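Local coordinates for uncharacterized protein (Arthrobacter sp., PDB 3KOP) that is of unknown function but adopts a cyclophilin-like fold, built on a curled antiparallel sheet, and assembles with other copies of itself, at residues Thr27-Gly32 against Asp176-Phe181; Val33-Leu38 against Ala153-Gly158; Tyr72-Ala77 against Ile126-Val131; Thr88-Ile93 against Trp146-Val151. One frame throughout, in Å; residues are numbered along the deposited sequence.

Contact 1 (Thr27-Gly32 against Asp176-Phe181); sequences TLEKRG and DETLTF
The carboxylate of Glu177 is gripped by the turn that follows strand 23-28, and this is the tight end of the contact. Its OE1 accepts Lys30 N at 2.8 Å on the syn side and the N-H of the next residue, Thr178, through the anti lone pair. OE2 takes Arg31 N with its syn lone pair and Arg31 NH1 on the anti side, the salt bridge being 3.0 Å long. Bent at chi2 (55°), the long side chain brings both oxygens to the N-H groups of the turn. Asp168 and the carbonyl of Gly173 hold the rest of the Arg31 guanidinium. Beyond the turn the strands pair regularly, Thr180 N donating to Thr27 O at 2.8 Å, and Leu28 CD2 meets Leu179 CD1 at 4.1 Å on the buried face. The other face is the solvent side: Thr180 OG1, also bonded to Ser58, donates to the exposed Glu29 OE2 at 2.7 Å, arriving 40° above the carboxylate plane, and a water joins Thr27 OG1, itself bonded to Thr34, to Thr180 O. Four N-H donors around one buried carboxylate, one of them cationic, would be expected to favour its ionised form.

Contact 2 (Val33-Leu38 against Ala153-Gly158); sequences VTCKAL and ATIVEG
A classic beta bulge interrupts the antiparallel pairing of strands 33-39 and 145-157, with Val156 and Glu157 both set against Lys36. Lys36 O accepts from both, Val156 N at 2.8 Å and Glu157 N at 3.2 Å, the second donor tilted 19° from the carbonyl plane. Lys36 N returns a bond to Glu157 O at 2.9 Å, and past the bulge Leu38 and Thr154 bond in both directions. On the buried face, Cys35 SG packs on Ile155 CD1 at 3.7 Å; its chi1 of 65° sets the sulfur between the backbone N and carbonyl carbon, while Ile155 CG2 lies near Lys36 O. Ala37 CB meets Ala153 CB at 4.0 Å, small methyls suiting a place where the CA atoms of Ala37 and Ile155 come within 3.9 Å. The opposite face is more open: Lys36 and Glu157 run side by side, but NZ stays 4.2 Å from OE2, beyond a salt bridge, and Lys36 also makes a cation-pi contact with Tyr23. Gly158 suits its site by its positive phi and by its close approach to Thr34 O and Cys35 CA. It N-caps helix 159-172, beside a classic bulge in an antiparallel pair of the cyclophilin-like fold's curled sheet.

Contact 3 (Tyr72-Ala77 against Ile126-Val131); sequences YNLVPA and IVDLAV
Four backbone hydrogen bonds join Tyr72-Ala77 to Ile126-Val131, two at the Asn73-Leu129 pair and two at Val75-Val127. The straightest runs from Val127 N to Val75 O, 2.7 Å with 174° at the hydrogen; that from Leu129 N to Asn73 O is longer, 3.2 Å. Between these pairs, CA-H groups lean on carbonyls, as Leu74 CA does on Val127 O. The strands are antiparallel neighbours in the curled sheet of the cyclophilin-like fold, strand 125-132 being flanked on its other edge by strand 96-103. Apolar packing follows the two faces. Val75 CG2 meets Val127 CB at 4.0 Å, branched residues that suit extended backbone, and Ala77 adds its small CB beside Val127 CG2. On the other face Leu74 CB lies near Ile126 CG2, Leu74 CD2 touches Asp128 CB at 3.7 Å, and Tyr72 CB meets Ala130 CB, where a methyl fits the close 4.1 Å spacing of the CA atoms. Asp128 OD1 sits 3.3 Å from Tyr72 CB, the ring and carboxylate planes 29° apart; chi1 of 180°, with CG anti to the backbone N, turns the carboxylate toward Tyr72. Asn73 OD1 approaches Leu129 CB at 3.5 Å, and neither Asn73 OD1 nor Asp128 OD1 has a hydrogen-bond partner in the model. The Asn73 amide is instead anchored by ND2, which donates to the carbonyl of Leu179, while Tyr72 packs on Trp170 of a second subunit.

Contact 4 (Thr88-Ile93 against Trp146-Val151); sequences TTVTPI and WVPGNV
The short strand 88-89 is, within the chain, an edge strand of the curled sheet in this cyclophilin-like fold, paired antiparallel with the start of strand 145-157 and leading into an ST turn. Its single hydrogen-bonded pair is Thr89 with Gly149: Thr89 N to Gly149 O and Gly149 N to Thr89 O are both 3.0 Å. Beside it Thr88 CA leans on Gly149 O, and Thr88 CG2 meets Asn150 OD1 at 3.3 Å. That amide is held by Glu86 N, Gly84 O and, from helix 45-54, Thr47 OG1. Thr89 suits the turn because chi1 of -169° swings OG1 beside the carbonyl carbon, where it accepts Thr91 N at 2.9 Å; the same hydroxyl bonds Asn136 of a fourth subunit, and Thr88 OG1 reaches the carbonyl of Asp143 of a third. Thr89 CG2 lies a tight 3.4 Å from Val151 CG2. Where the strand ends, Val90 supplies a compact branched side chain: CG1 touches Pro148 CB at 3.9 Å and CG2 touches Trp146 CZ3. The proline has no N-H to donate, which fits a position just outside the bonded pair. The Trp146 ring also meets Trp146 of both the third and the fifth subunits, the planes about 70° apart. The six-membered part of the indole is approached obliquely, Val90 CB standing 3.5 Å from Trp146 CE3.

In the fold
All four contacts are antiparallel pairings within one curled sheet. Contacts 1 and 2 are consecutive through strands 23-28 and 33-39, their centres about 14 Å apart, and they touch where Leu28 N lies 2.8 Å from Val33 O. Contact 1 also reaches contact 3, its centre again about 14 Å away, through Phe181, whose CE1 lies against Leu129. Contacts 2 and 3 meet at Ile155 and Val131, while contacts 2 and 4 share strand 145-157 with centres about 18 Å apart. Contact 4 sits farthest from contact 1, about 24 Å between centres, and is the one with the most neighbours in other subunits.

Contact 1 (Thr27-Gly32 against Asp176-Phe181)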
loop_
_atom_site.group_PDB
_atom_site.type_symbol
_atom_site.label_atom_id
_atom_site.label_comp_id
_atom_site.label_asym_id
_atom_site.label_seq_id
_atom_site.Cartn_x
_atom_site.Cartn_y
_atom_site.Cartn_z
ATOM N N THR F 27 30.224 -5.541 -10.803
ATOM C CA THR F 27 31.399 -5.898 -10.011
ATOM C C THR F 27 31.479 -5.052 -8.763
ATOM O O THR F 27 31.261 -3.837 -8.821
ATOM C CB THR F 27 32.711 -5.656 -10.827
ATOM O OG1 THR F 27 32.696 -6.439 -12.033
ATOM C CG2 THR F 27 33.959 -6.026 -9.993
ATOM N N LEU F 28 31.817 -5.707 -7.649
ATOM C CA LEU F 28 32.238 -5.057 -6.434
ATOM C C LEU F 28 33.761 -5.105 -6.401
ATOM O O LEU F 28 34.362 -6.181 -6.342
ATOM C CB LEU F 28 31.642 -5.757 -5.203
ATOM C CG LEU F 28 30.131 -5.587 -5.041
ATOM C CD1 LEU F 28 29.542 -6.618 -4.057
ATOM C CD2 LEU F 28 29.794 -4.163 -4.596
ATOM N N GLU F 29 34.388 -3.946 -6.433
ATOM C CA GLU F 29 35.825 -3.871 -6.732
ATOM C C GLU F 29 36.691 -4.301 -5.577
ATOM O O GLU F 29 37.734 -4.894 -5.793
ATOM C CB GLU F 29 36.231 -2.455 -7.079
ATOM C CG GLU F 29 35.437 -1.808 -8.194
ATOM C CD GLU F 29 35.945 -2.135 -9.564
ATOM O OE1 GLU F 29 36.580 -3.193 -9.752
ATOM O OE2 GLU F 29 35.710 -1.313 -10.466
ATOM N N LYS F 30 36.289 -3.965 -4.353
ATOM C CA LYS F 30 37.084 -4.279 -3.173
ATOM C C LYS F 30 36.905 -5.735 -2.813
ATOM O O LYS F 30 37.886 -6.462 -2.635
ATOM C CB LYS F 30 36.683 -3.389 -2.003
ATOM C CG LYS F 30 37.472 -3.590 -0.737
ATOM C CD LYS F 30 37.110 -2.526 0.276
ATOM C CE LYS F 30 37.793 -2.751 1.634
ATOM N NZ LYS F 30 36.851 -3.449 2.566
ATOM N N ARG F 31 35.670 -6.197 -2.716
ATOM C CA ARG F 31 35.468 -7.632 -2.488
ATOM C C ARG F 31 35.862 -8.505 -3.706
ATOM O O ARG F 31 36.047 -9.711 -3.571
ATOM C CB ARG F 31 34.037 -7.908 -2.037
ATOM C CG ARG F 31 33.716 -7.346 -0.648
ATOM C CD ARG F 31 32.244 -7.207 -0.426
ATOM N NE ARG F 31 31.957 -6.826 0.949
ATOM C CZ ARG F 31 32.108 -5.605 1.449
ATOM N NH1 ARG F 31 32.492 -4.584 0.684
ATOM N NH2 ARG F 31 31.834 -5.389 2.732
ATOM N N GLY F 32 35.970 -7.915 -4.892
ATOM C CA GLY F 32 36.361 -8.665 -6.074
ATOM C C GLY F 32 35.344 -9.690 -6.526
ATOM O O GLY F 32 35.708 -10.782 -6.960
ATOM N N ASP F 176 34.963 2.033 1.159
ATOM C CA ASP F 176 35.950 1.804 0.109
ATOM C C ASP F 176 35.470 0.791 -0.905
ATOM O O ASP F 176 36.261 0.282 -1.681
ATOM C CB ASP F 176 37.303 1.394 0.706
ATOM C CG ASP F 176 37.881 2.465 1.610
ATOM O OD1 ASP F 176 37.752 3.665 1.252
ATOM O OD2 ASP F 176 38.446 2.118 2.685
ATOM N N GLU F 177 34.167 0.511 -0.915
ATOM C CA GLU F 177 33.631 -0.463 -1.833
ATOM C C GLU F 177 33.004 0.302 -2.942
ATOM O O GLU F 177 32.335 1.310 -2.697
ATOM C CB GLU F 177 32.621 -1.398 -1.151
ATOM C CG GLU F 177 32.083 -2.510 -2.040
ATOM C CD GLU F 177 33.173 -3.375 -2.674
ATOM O OE1 GLU F 177 33.736 -2.963 -3.723
ATOM O OE2 GLU F 177 33.434 -4.490 -2.154
ATOM N N THR F 178 33.236 -0.173 -4.162
ATOM C CA THR F 178 32.765 0.488 -5.385
ATOM C C THR F 178 31.958 -0.518 -6.196
ATOM O O THR F 178 32.362 -1.681 -6.344
ATOM C CB THR F 178 33.981 0.985 -6.220
ATOM O OG1 THR F 178 34.761 1.880 -5.427
ATOM C CG2 THR F 178 33.552 1.693 -7.476
ATOM N N LEU F 179 30.828 -0.059 -6.736
ATOM C CA LEU F 179 30.007 -0.872 -7.618
ATOM C C LEU F 179 30.163 -0.397 -9.075
ATOM O O LEU F 179 29.859 0.760 -9.427
ATOM C CB LEU F 179 28.536 -0.777 -7.191
ATOM C CG LEU F 179 27.513 -1.542 -8.024
ATOM C CD1 LEU F 179 27.697 -3.075 -7.924
ATOM C CD2 LEU F 179 26.081 -1.115 -7.627
ATOM N N THR F 180 30.597 -1.313 -9.928
ATOM C CA THR F 180 30.957 -0.991 -11.304
ATOM C C THR F 180 30.131 -1.761 -12.325
ATOM O O THR F 180 30.063 -2.998 -12.297
ATOM C CB THR F 180 32.466 -1.243 -11.541
ATOM O OG1 THR F 180 33.210 -0.383 -10.675
ATOM C CG2 THR F 180 32.843 -0.943 -13.004
ATOM N N PHE F 181 29.477 -1.014 -13.217
ATOM C CA PHE F 181 28.815 -1.594 -14.362
ATOM C C PHE F 181 29.685 -1.414 -15.618
ATOM O O PHE F 181 30.108 -0.305 -15.941
ATOM C CB PHE F 181 27.434 -0.964 -14.561
ATOM C CG PHE F 181 26.490 -1.136 -13.363
ATOM C CD1 PHE F 181 26.604 -0.323 -12.258
ATOM C CD2 PHE F 181 25.454 -2.075 -13.399
ATOM C CE1 PHE F 181 25.733 -0.462 -11.176
ATOM C CE2 PHE F 181 24.583 -2.205 -12.338
ATOM C CZ PHE F 181 24.721 -1.390 -11.226
HETATM O O HOH W 1 31.932 -4.449 -13.814
#

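Contact 2 (Val33-Leu38 against Ala153-Gly158)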
loop_
_atom_site.group_PDB
_atom_site.type_symbol
_atom_site.label_atom_id
_atom_site.label_comp_id
_atom_site.label_asym_id
_atom_site.label_seq_id
_atom_site.Cartn_x
_atom_site.Cartn_y
_atom_site.Cartn_z
ATOM N N VAL F 33 34.064 -9.336 -6.467
ATOM C CA VAL F 33 33.002 -10.231 -6.876
ATOM C C VAL F 33 32.291 -9.633 -8.071
ATOM O O VAL F 33 31.934 -8.441 -8.049
ATOM C CB VAL F 33 31.995 -10.461 -5.720
ATOM C CG1 VAL F 33 30.854 -11.398 -6.146
ATOM C CG2 VAL F 33 32.722 -11.009 -4.506
ATOM N N THR F 34 32.097 -10.449 -9.106
ATOM C CA THR F 34 31.441 -10.018 -10.338
ATOM C C THR F 34 30.313 -10.972 -10.699
ATOM O O THR F 34 30.424 -12.189 -10.535
ATOM C CB THR F 34 32.428 -9.981 -11.537
ATOM O OG1 THR F 34 33.483 -9.051 -11.249
ATOM C CG2 THR F 34 31.747 -9.530 -12.798
ATOM N N CYS F 35 29.224 -10.422 -11.201
ATOM C CA CYS F 35 28.198 -11.250 -11.787
ATOM C C CYS F 35 27.921 -10.704 -13.198
ATOM O O CYS F 35 28.368 -9.604 -13.543
ATOM C CB CYS F 35 26.948 -11.276 -10.881
ATOM S SG CYS F 35 26.141 -9.704 -10.737
ATOM N N LYS F 36 27.210 -11.474 -14.003
ATOM C CA LYS F 36 26.900 -11.086 -15.362
ATOM C C LYS F 36 25.396 -11.035 -15.550
ATOM O O LYS F 36 24.684 -11.911 -15.076
ATOM C CB LYS F 36 27.500 -12.062 -16.382
ATOM C CG LYS F 36 27.310 -11.609 -17.805
ATOM C CD LYS F 36 27.734 -12.640 -18.852
ATOM C CE LYS F 36 29.189 -12.764 -18.946
ATOM N NZ LYS F 36 29.565 -13.443 -20.275
ATOM N N ALA F 37 24.950 -10.007 -16.268
ATOM C CA ALA F 37 23.548 -9.738 -16.481
ATOM C C ALA F 37 23.265 -9.573 -17.956
ATOM O O ALA F 37 24.051 -8.967 -18.681
ATOM C CB ALA F 37 23.126 -8.476 -15.706
ATOM N N LEU F 38 22.137 -10.138 -18.374
ATOM C CA LEU F 38 21.605 -9.969 -19.689
ATOM C C LEU F 38 20.872 -8.657 -19.747
ATOM O O LEU F 38 20.005 -8.372 -18.932
ATOM C CB LEU F 38 20.637 -11.086 -20.004
ATOM C CG LEU F 38 19.792 -10.934 -21.248
ATOM C CD1 LEU F 38 20.718 -11.132 -22.514
ATOM C CD2 LEU F 38 18.635 -11.927 -21.218
ATOM N N ALA F 153 17.954 -5.219 -16.823
ATOM C CA ALA F 153 18.832 -6.353 -16.939
ATOM C C ALA F 153 18.488 -7.403 -15.910
ATOM O O ALA F 153 17.811 -7.117 -14.884
ATOM C CB ALA F 153 20.279 -5.945 -16.825
ATOM N N THR F 154 18.909 -8.622 -16.206
ATOM C CA THR F 154 18.691 -9.721 -15.291
ATOM C C THR F 154 19.949 -10.551 -15.154
ATOM O O THR F 154 20.593 -10.940 -16.145
ATOM C CB THR F 154 17.496 -10.578 -15.713
ATOM O OG1 THR F 154 17.097 -11.377 -14.597
ATOM C CG2 THR F 154 17.837 -11.472 -16.919
ATOM N N ILE F 155 20.341 -10.771 -13.900
ATOM C CA ILE F 155 21.581 -11.500 -13.593
ATOM C C ILE F 155 21.436 -12.956 -14.017
ATOM O O ILE F 155 20.529 -13.659 -13.569
ATOM C CB ILE F 155 21.996 -11.323 -12.114
ATOM C CG1 ILE F 155 22.291 -9.834 -11.839
ATOM C CG2 ILE F 155 23.253 -12.165 -11.786
ATOM C CD1 ILE F 155 22.451 -9.494 -10.375
ATOM N N VAL F 156 22.336 -13.407 -14.895
ATOM C CA VAL F 156 22.326 -14.776 -15.387
ATOM C C VAL F 156 23.515 -15.628 -14.915
ATOM O O VAL F 156 23.484 -16.840 -15.034
ATOM C CB VAL F 156 22.236 -14.827 -16.954
ATOM C CG1 VAL F 156 20.888 -14.294 -17.428
ATOM C CG2 VAL F 156 23.393 -14.069 -17.608
ATOM N N GLU F 157 24.561 -15.010 -14.378
ATOM C CA GLU F 157 25.665 -15.739 -13.805
ATOM C C GLU F 157 26.142 -15.035 -12.568
ATOM O O GLU F 157 26.278 -13.805 -12.562
ATOM C CB GLU F 157 26.869 -15.763 -14.741
ATOM C CG GLU F 157 26.742 -16.522 -15.998
ATOM C CD GLU F 157 28.029 -16.421 -16.825
ATOM O OE1 GLU F 157 29.105 -16.132 -16.249
ATOM O OE2 GLU F 157 27.949 -16.625 -18.054
ATOM N N GLY F 158 26.458 -15.817 -11.544
ATOM C CA GLY F 158 27.064 -15.298 -10.333
ATOM C C GLY F 158 26.112 -14.690 -9.319
ATOM O O GLY F 158 26.550 -13.998 -8.419
#

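Contact 3 (Tyr72-Ala77 against Ile126-Val131)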
loop_
_atom_site.group_PDB
_atom_site.type_symbol
_atom_site.label_atom_id
_atom_site.label_comp_id
_atom_site.label_asym_id
_atom_site.label_seq_id
_atom_site.Cartn_x
_atom_site.Cartn_y
_atom_site.Cartn_z
ATOM N N TYR F 72 23.180 -0.499 -4.481
ATOM C CA TYR F 72 23.084 0.434 -5.593
ATOM C C TYR F 72 24.239 1.439 -5.567
ATOM O O TYR F 72 24.972 1.526 -4.575
ATOM C CB TYR F 72 21.748 1.159 -5.561
ATOM C CG TYR F 72 21.564 2.036 -4.362
ATOM C CD1 TYR F 72 21.125 1.507 -3.144
ATOM C CD2 TYR F 72 21.878 3.413 -4.421
ATOM C CE1 TYR F 72 20.961 2.312 -2.038
ATOM C CE2 TYR F 72 21.713 4.232 -3.299
ATOM C CZ TYR F 72 21.262 3.668 -2.116
ATOM O OH TYR F 72 21.092 4.426 -0.996
ATOM N N ASN F 73 24.421 2.145 -6.677
ATOM C CA ASN F 73 25.290 3.294 -6.708
ATOM C C ASN F 73 24.481 4.462 -7.242
ATOM O O ASN F 73 23.332 4.288 -7.689
ATOM C CB ASN F 73 26.599 3.011 -7.492
ATOM C CG ASN F 73 26.413 2.859 -9.009
ATOM O OD1 ASN F 73 25.384 3.217 -9.563
ATOM N ND2 ASN F 73 27.436 2.308 -9.682
ATOM N N LEU F 74 25.079 5.648 -7.167
ATOM C CA LEU F 74 24.463 6.880 -7.639
ATOM C C LEU F 74 25.483 7.605 -8.519
ATOM O O LEU F 74 26.603 7.848 -8.092
ATOM C CB LEU F 74 24.082 7.770 -6.460
ATOM C CG LEU F 74 23.089 7.243 -5.422
ATOM C CD1 LEU F 74 22.960 8.230 -4.264
ATOM C CD2 LEU F 74 21.723 6.935 -6.055
ATOM N N VAL F 75 25.096 7.936 -9.741
ATOM C CA VAL F 75 25.983 8.602 -10.678
ATOM C C VAL F 75 25.257 9.796 -11.321
ATOM O O VAL F 75 24.019 9.796 -11.411
ATOM C CB VAL F 75 26.470 7.626 -11.776
ATOM C CG1 VAL F 75 27.264 6.417 -11.138
ATOM C CG2 VAL F 75 25.316 7.160 -12.673
ATOM N N PRO F 76 26.018 10.800 -11.778
ATOM C CA PRO F 76 25.387 11.861 -12.546
ATOM C C PRO F 76 24.700 11.295 -13.792
ATOM O O PRO F 76 25.176 10.300 -14.369
ATOM C CB PRO F 76 26.565 12.769 -12.947
ATOM C CG PRO F 76 27.703 12.361 -12.079
ATOM C CD PRO F 76 27.488 10.960 -11.700
ATOM N N ALA F 77 23.602 11.931 -14.208
ATOM C CA ALA F 77 22.927 11.539 -15.449
ATOM C C ALA F 77 23.934 11.496 -16.618
ATOM O O ALA F 77 24.860 12.317 -16.696
ATOM C CB ALA F 77 21.807 12.484 -15.767
ATOM N N ILE F 126 20.258 12.744 -11.145
ATOM C CA ILE F 126 21.087 11.645 -10.672
ATOM C C ILE F 126 20.468 10.295 -11.110
ATOM O O ILE F 126 19.236 10.146 -11.143
ATOM C CB ILE F 126 21.190 11.683 -9.132
ATOM C CG1 ILE F 126 21.647 13.069 -8.656
ATOM C CG2 ILE F 126 22.071 10.539 -8.607
ATOM C CD1 ILE F 126 22.717 13.677 -9.465
ATOM N N VAL F 127 21.318 9.331 -11.455
ATOM C CA VAL F 127 20.851 7.984 -11.779
ATOM C C VAL F 127 21.262 7.030 -10.652
ATOM O O VAL F 127 22.408 7.069 -10.164
ATOM C CB VAL F 127 21.353 7.542 -13.169
ATOM C CG1 VAL F 127 20.987 6.056 -13.470
ATOM C CG2 VAL F 127 20.742 8.474 -14.261
ATOM N N ASP F 128 20.285 6.237 -10.218
ATOM C CA ASP F 128 20.446 5.138 -9.252
ATOM C C ASP F 128 20.442 3.861 -10.066
ATOM O O ASP F 128 19.461 3.563 -10.733
ATOM C CB ASP F 128 19.279 5.183 -8.270
ATOM C CG ASP F 128 19.306 4.113 -7.220
ATOM O OD1 ASP F 128 19.765 2.958 -7.466
ATOM O OD2 ASP F 128 18.782 4.419 -6.110
ATOM N N LEU F 129 21.559 3.136 -10.036
ATOM C CA LEU F 129 21.680 1.826 -10.649
ATOM C C LEU F 129 21.729 0.793 -9.539
ATOM O O LEU F 129 22.621 0.838 -8.684
ATOM C CB LEU F 129 22.920 1.724 -11.541
ATOM C CG LEU F 129 22.933 2.716 -12.714
ATOM C CD1 LEU F 129 24.349 2.761 -13.437
ATOM C CD2 LEU F 129 21.813 2.416 -13.688
ATOM N N ALA F 130 20.749 -0.110 -9.555
ATOM C CA ALA F 130 20.480 -0.997 -8.428
ATOM C C ALA F 130 20.444 -2.459 -8.824
ATOM O O ALA F 130 19.979 -2.819 -9.911
ATOM C CB ALA F 130 19.143 -0.597 -7.707
ATOM N N VAL F 131 20.913 -3.288 -7.898
ATOM C CA VAL F 131 20.916 -4.719 -8.017
ATOM C C VAL F 131 20.089 -5.291 -6.866
ATOM O O VAL F 131 20.333 -4.979 -5.704
ATOM C CB VAL F 131 22.358 -5.269 -7.927
ATOM C CG1 VAL F 131 22.375 -6.799 -7.776
ATOM C CG2 VAL F 131 23.140 -4.851 -9.165
#

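Contact 4 (Thr88-Ile93 against Trp146-Val151)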
loop_
_atom_site.group_PDB
_atom_site.type_symbol
_atom_site.label_atom_id
_atom_site.label_comp_id
_atom_site.label_asym_id
_atom_site.label_seq_id
_atom_site.Cartn_x
_atom_site.Cartn_y
_atom_site.Cartn_z
ATOM N N THR F 88 8.720 -1.090 -15.717
ATOM C CA THR F 88 8.875 -0.758 -14.316
ATOM C C THR F 88 8.336 -1.833 -13.379
ATOM O O THR F 88 7.429 -2.651 -13.727
ATOM C CB THR F 88 8.232 0.595 -14.000
ATOM O OG1 THR F 88 6.824 0.483 -14.112
ATOM C CG2 THR F 88 8.715 1.714 -15.013
ATOM N N THR F 89 8.932 -1.843 -12.197
ATOM C CA THR F 89 8.454 -2.632 -11.084
ATOM C C THR F 89 8.454 -1.814 -9.774
ATOM O O THR F 89 9.265 -0.876 -9.580
ATOM C CB THR F 89 9.316 -3.918 -10.905
ATOM O OG1 THR F 89 8.684 -4.808 -9.977
ATOM C CG2 THR F 89 10.722 -3.541 -10.430
ATOM N N VAL F 90 7.525 -2.164 -8.884
ATOM C CA VAL F 90 7.685 -1.796 -7.473
ATOM C C VAL F 90 7.904 -3.009 -6.588
ATOM O O VAL F 90 7.979 -2.877 -5.363
ATOM C CB VAL F 90 6.548 -0.925 -6.934
ATOM C CG1 VAL F 90 6.633 0.489 -7.625
ATOM C CG2 VAL F 90 5.160 -1.603 -7.126
ATOM N N THR F 91 8.007 -4.180 -7.225
ATOM C CA THR F 91 8.215 -5.450 -6.587
ATOM C C THR F 91 9.423 -6.114 -7.251
ATOM O O THR F 91 9.269 -7.139 -7.896
ATOM C CB THR F 91 6.957 -6.377 -6.713
ATOM O OG1 THR F 91 6.566 -6.526 -8.086
ATOM C CG2 THR F 91 5.770 -5.810 -5.925
ATOM N N PRO F 92 10.633 -5.534 -7.072
ATOM C CA PRO F 92 11.778 -6.155 -7.695
ATOM C C PRO F 92 12.114 -7.533 -7.121
ATOM O O PRO F 92 11.904 -7.803 -5.918
ATOM C CB PRO F 92 12.903 -5.161 -7.432
ATOM C CG PRO F 92 12.507 -4.440 -6.206
ATOM C CD PRO F 92 11.027 -4.416 -6.198
ATOM N N ILE F 93 12.653 -8.386 -7.983
ATOM C CA ILE F 93 12.900 -9.784 -7.656
ATOM C C ILE F 93 14.380 -10.140 -7.767
ATOM O O ILE F 93 15.163 -9.352 -8.317
ATOM C CB ILE F 93 12.070 -10.692 -8.551
ATOM C CG1 ILE F 93 12.630 -10.718 -9.975
ATOM C CG2 ILE F 93 10.623 -10.245 -8.520
ATOM C CD1 ILE F 93 11.874 -11.742 -10.906
ATOM N N TRP F 146 5.469 5.141 -3.551
ATOM C CA TRP F 146 6.031 4.211 -4.503
ATOM C C TRP F 146 7.130 4.865 -5.350
ATOM O O TRP F 146 6.991 6.012 -5.766
ATOM C CB TRP F 146 4.927 3.643 -5.416
ATOM C CG TRP F 146 3.888 2.835 -4.704
ATOM C CD1 TRP F 146 2.583 3.205 -4.458
ATOM C CD2 TRP F 146 4.019 1.494 -4.192
ATOM N NE1 TRP F 146 1.921 2.196 -3.809
ATOM C CE2 TRP F 146 2.782 1.152 -3.600
ATOM C CE3 TRP F 146 5.070 0.582 -4.123
ATOM C CZ2 TRP F 146 2.543 -0.100 -3.032
ATOM C CZ3 TRP F 146 4.842 -0.675 -3.556
ATOM C CH2 TRP F 146 3.585 -1.002 -3.010
ATOM N N VAL F 147 8.226 4.136 -5.546
ATOM C CA VAL F 147 9.374 4.573 -6.329
ATOM C C VAL F 147 9.685 3.510 -7.402
ATOM O O VAL F 147 10.592 2.702 -7.228
ATOM C CB VAL F 147 10.620 4.711 -5.417
ATOM C CG1 VAL F 147 11.797 5.322 -6.189
ATOM C CG2 VAL F 147 10.274 5.524 -4.144
ATOM N N PRO F 148 8.926 3.479 -8.496
ATOM C CA PRO F 148 9.179 2.443 -9.478
ATOM C C PRO F 148 10.562 2.526 -10.122
ATOM O O PRO F 148 11.077 3.629 -10.359
ATOM C CB PRO F 148 8.070 2.640 -10.521
ATOM C CG PRO F 148 7.081 3.644 -9.927
ATOM C CD PRO F 148 7.835 4.404 -8.887
ATOM N N GLY F 149 11.162 1.363 -10.360
ATOM C CA GLY F 149 12.432 1.264 -11.046
ATOM C C GLY F 149 12.252 0.615 -12.415
ATOM O O GLY F 149 11.460 -0.316 -12.572
ATOM N N ASN F 150 13.005 1.095 -13.414
ATOM C CA ASN F 150 13.030 0.430 -14.743
ATOM C C ASN F 150 13.876 -0.830 -14.637
ATOM O O ASN F 150 15.075 -0.753 -14.315
ATOM C CB ASN F 150 13.672 1.315 -15.843
ATOM C CG ASN F 150 12.844 2.531 -16.232
ATOM O OD1 ASN F 150 11.789 2.801 -15.660
ATOM N ND2 ASN F 150 13.302 3.251 -17.266
ATOM N N VAL F 151 13.299 -1.991 -14.912
ATOM C CA VAL F 151 14.052 -3.252 -14.865
ATOM C C VAL F 151 14.689 -3.422 -16.246
ATOM O O VAL F 151 13.987 -3.623 -17.255
ATOM C CB VAL F 151 13.154 -4.496 -14.554
ATOM C CG1 VAL F 151 13.987 -5.805 -14.645
ATOM C CG2 VAL F 151 12.449 -4.374 -13.190
#